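Local coordinates for protein glutathione transferase gst1-6 (Anopheles dirus, PDB 1V2A) that probably catalyses the conjugation of glutathione to electrophilic halide compounds, releasing a halide anion, and works as a homodimeric Delta-class enzyme of detoxification, at residues Ile16-Lys21 with Leu69-Thr74. Numbering follows the deposited sequence.
Sequences ILLAKK and LYLVET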
loop_
_atom_site.group_PDB
_atom_site.type_symbol
_atom_site.label_atom_id
_atom_site.label_comp_id
_atom_site.label_asym_id
_atom_site.label_seq_id
_atom_site.Cartn_x
_atom_site.Cartn_y
_atom_site.Cartn_z
ATOM N N ILE B 16 -11.447 -13.604 -2.055
ATOM C CA ILE B 16 -12.391 -14.572 -2.598
ATOM C C ILE B 16 -11.637 -15.532 -3.526
ATOM O O ILE B 16 -11.698 -16.749 -3.368
ATOM C CB ILE B 16 -13.506 -13.868 -3.417
ATOM C CG1 ILE B 16 -14.378 -13.013 -2.494
ATOM C CG2 ILE B 16 -14.341 -14.899 -4.158
ATOM C CD1 ILE B 16 -15.052 -13.783 -1.371
ATOM N N LEU B 17 -10.927 -14.977 -4.500
ATOM C CA LEU B 17 -10.176 -15.792 -5.442
ATOM C C LEU B 17 -9.120 -16.627 -4.724
ATOM O O LEU B 17 -9.024 -17.841 -4.918
ATOM C CB LEU B 17 -9.519 -14.893 -6.496
ATOM C CG LEU B 17 -10.120 -14.835 -7.910
ATOM C CD1 LEU B 17 -11.573 -15.226 -7.898
ATOM C CD2 LEU B 17 -9.936 -13.436 -8.481
ATOM N N LEU B 18 -8.323 -15.971 -3.892
ATOM C CA LEU B 18 -7.280 -16.662 -3.153
ATOM C C LEU B 18 -7.916 -17.813 -2.374
ATOM O O LEU B 18 -7.413 -18.935 -2.394
ATOM C CB LEU B 18 -6.587 -15.677 -2.207
ATOM C CG LEU B 18 -5.392 -16.140 -1.369
ATOM C CD1 LEU B 18 -5.881 -17.024 -0.229
ATOM C CD2 LEU B 18 -4.389 -16.864 -2.251
ATOM N N ALA B 19 -9.035 -17.533 -1.709
ATOM C CA ALA B 19 -9.733 -18.547 -0.929
ATOM C C ALA B 19 -10.004 -19.804 -1.746
ATOM O O ALA B 19 -9.788 -20.924 -1.270
ATOM C CB ALA B 19 -11.048 -17.986 -0.391
ATOM N N LYS B 20 -10.477 -19.610 -2.977
ATOM C CA LYS B 20 -10.798 -20.719 -3.866
ATOM C C LYS B 20 -9.558 -21.513 -4.237
ATOM O O LYS B 20 -9.581 -22.739 -4.278
ATOM C CB LYS B 20 -11.461 -20.202 -5.146
ATOM C CG LYS B 20 -12.720 -19.377 -4.918
ATOM C CD LYS B 20 -13.445 -19.105 -6.235
ATOM C CE LYS B 20 -14.627 -18.172 -6.027
ATOM N NZ LYS B 20 -15.554 -18.666 -4.966
ATOM N N LYS B 21 -8.476 -20.798 -4.511
ATOM C CA LYS B 21 -7.220 -21.423 -4.890
ATOM C C LYS B 21 -6.613 -22.306 -3.802
ATOM O O LYS B 21 -5.921 -23.268 -4.120
ATOM C CB LYS B 21 -6.202 -20.342 -5.273
ATOM C CG LYS B 21 -5.843 -20.273 -6.751
ATOM C CD LYS B 21 -4.972 -21.441 -7.167
ATOM C CE LYS B 21 -4.403 -21.226 -8.558
ATOM N NZ LYS B 21 -3.552 -22.355 -9.009
ATOM N N LEU B 69 -2.255 -11.772 2.413
ATOM C CA LEU B 69 -1.007 -12.273 2.983
ATOM C C LEU B 69 -1.212 -13.099 4.255
ATOM O O LEU B 69 -0.438 -14.005 4.547
ATOM C CB LEU B 69 -0.057 -11.112 3.271
ATOM C CG LEU B 69 0.325 -10.243 2.072
ATOM C CD1 LEU B 69 1.358 -9.221 2.529
ATOM C CD2 LEU B 69 0.888 -11.103 0.949
ATOM N N TYR B 70 -2.257 -12.780 5.006
ATOM C CA TYR B 70 -2.568 -13.504 6.226
ATOM C C TYR B 70 -3.046 -14.933 5.925
ATOM O O TYR B 70 -2.564 -15.893 6.523
ATOM C CB TYR B 70 -3.655 -12.759 7.008
ATOM C CG TYR B 70 -4.236 -13.554 8.156
ATOM C CD1 TYR B 70 -3.596 -13.605 9.392
ATOM C CD2 TYR B 70 -5.429 -14.261 8.003
ATOM C CE1 TYR B 70 -4.135 -14.338 10.452
ATOM C CE2 TYR B 70 -5.973 -14.999 9.055
ATOM C CZ TYR B 70 -5.326 -15.031 10.273
ATOM O OH TYR B 70 -5.876 -15.740 11.315
ATOM N N LEU B 71 -3.993 -15.059 5.000
ATOM C CA LEU B 71 -4.558 -16.351 4.624
ATOM C C LEU B 71 -3.523 -17.294 4.024
ATOM O O LEU B 71 -3.516 -18.491 4.324
ATOM C CB LEU B 71 -5.702 -16.168 3.619
ATOM C CG LEU B 71 -7.004 -15.533 4.127
ATOM C CD1 LEU B 71 -7.944 -15.324 2.955
ATOM C CD2 LEU B 71 -7.665 -16.417 5.167
ATOM N N VAL B 72 -2.665 -16.757 3.163
ATOM C CA VAL B 72 -1.637 -17.561 2.532
ATOM C C VAL B 72 -0.706 -18.124 3.607
ATOM O O VAL B 72 -0.491 -19.336 3.674
ATOM C CB VAL B 72 -0.800 -16.725 1.531
ATOM C CG1 VAL B 72 0.290 -17.588 0.922
ATOM C CG2 VAL B 72 -1.692 -16.163 0.448
ATOM N N GLU B 73 -0.169 -17.243 4.448
ATOM C CA GLU B 73 0.748 -17.649 5.512
ATOM C C GLU B 73 0.085 -18.648 6.445
ATOM O O GLU B 73 0.695 -19.632 6.847
ATOM C CB GLU B 73 1.223 -16.424 6.318
ATOM C CG GLU B 73 1.806 -15.301 5.444
ATOM C CD GLU B 73 2.521 -14.209 6.232
ATOM O OE1 GLU B 73 1.915 -13.605 7.147
ATOM O OE2 GLU B 73 3.699 -13.955 5.923
ATOM N N THR B 74 -1.176 -18.395 6.772
ATOM C CA THR B 74 -1.929 -19.267 7.664
ATOM C C THR B 74 -2.433 -20.575 7.044
ATOM O O THR B 74 -2.358 -21.632 7.678
ATOM C CB THR B 74 -3.152 -18.531 8.242
ATOM O OG1 THR B 74 -2.729 -17.320 8.881
ATOM C CG2 THR B 74 -3.859 -19.399 9.259
#
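Residues 16-21 and 69-74 are short lengths of two helices, 13-22 and 64-75, that come nearest at Leu-18 and Val-72, whose CA atoms stand 8.1 Å apart. No hydrogen bond joins the two segments, and the contact illustrates how one leucine can bridge neighbouring helices by apolar packing alone. Leu-18 points at the opposite helix: chi1 of -177° carries CG, anti to the backbone N, out toward it, and the fork at CG, turned by chi2 (-74°), sends its two methyls to successive residues there. CD1 lies 3.9 Å from CB of Leu-71, near the root of that side chain, and the two leucines run antiparallel, alongside one another. The other branch, CD2, rests 3.9 Å from CG2 of Val-72, the methyl beside the valine N, and here the valine lies roughly perpendicular to the leucine. All three residues are buried: Ile-155 and Leu-81 also touch Leu-18, Val-152 of helix 152-162 packs on Val-72, and Leu-54 of strand 53-56 meets Leu-71. Beyond the seam, OG1 of Thr-74 bonds to O of Tyr-70 at 2.8 Å from above the carbonyl plane, opposite the backbone N of Thr-74. Glu-73 forms a salt bridge with Arg-89 of the second subunit. Two helices packed together between the central sheet and the all-helical domain are characteristic of the thioredoxin-like N-terminal domain of glutathione transferases.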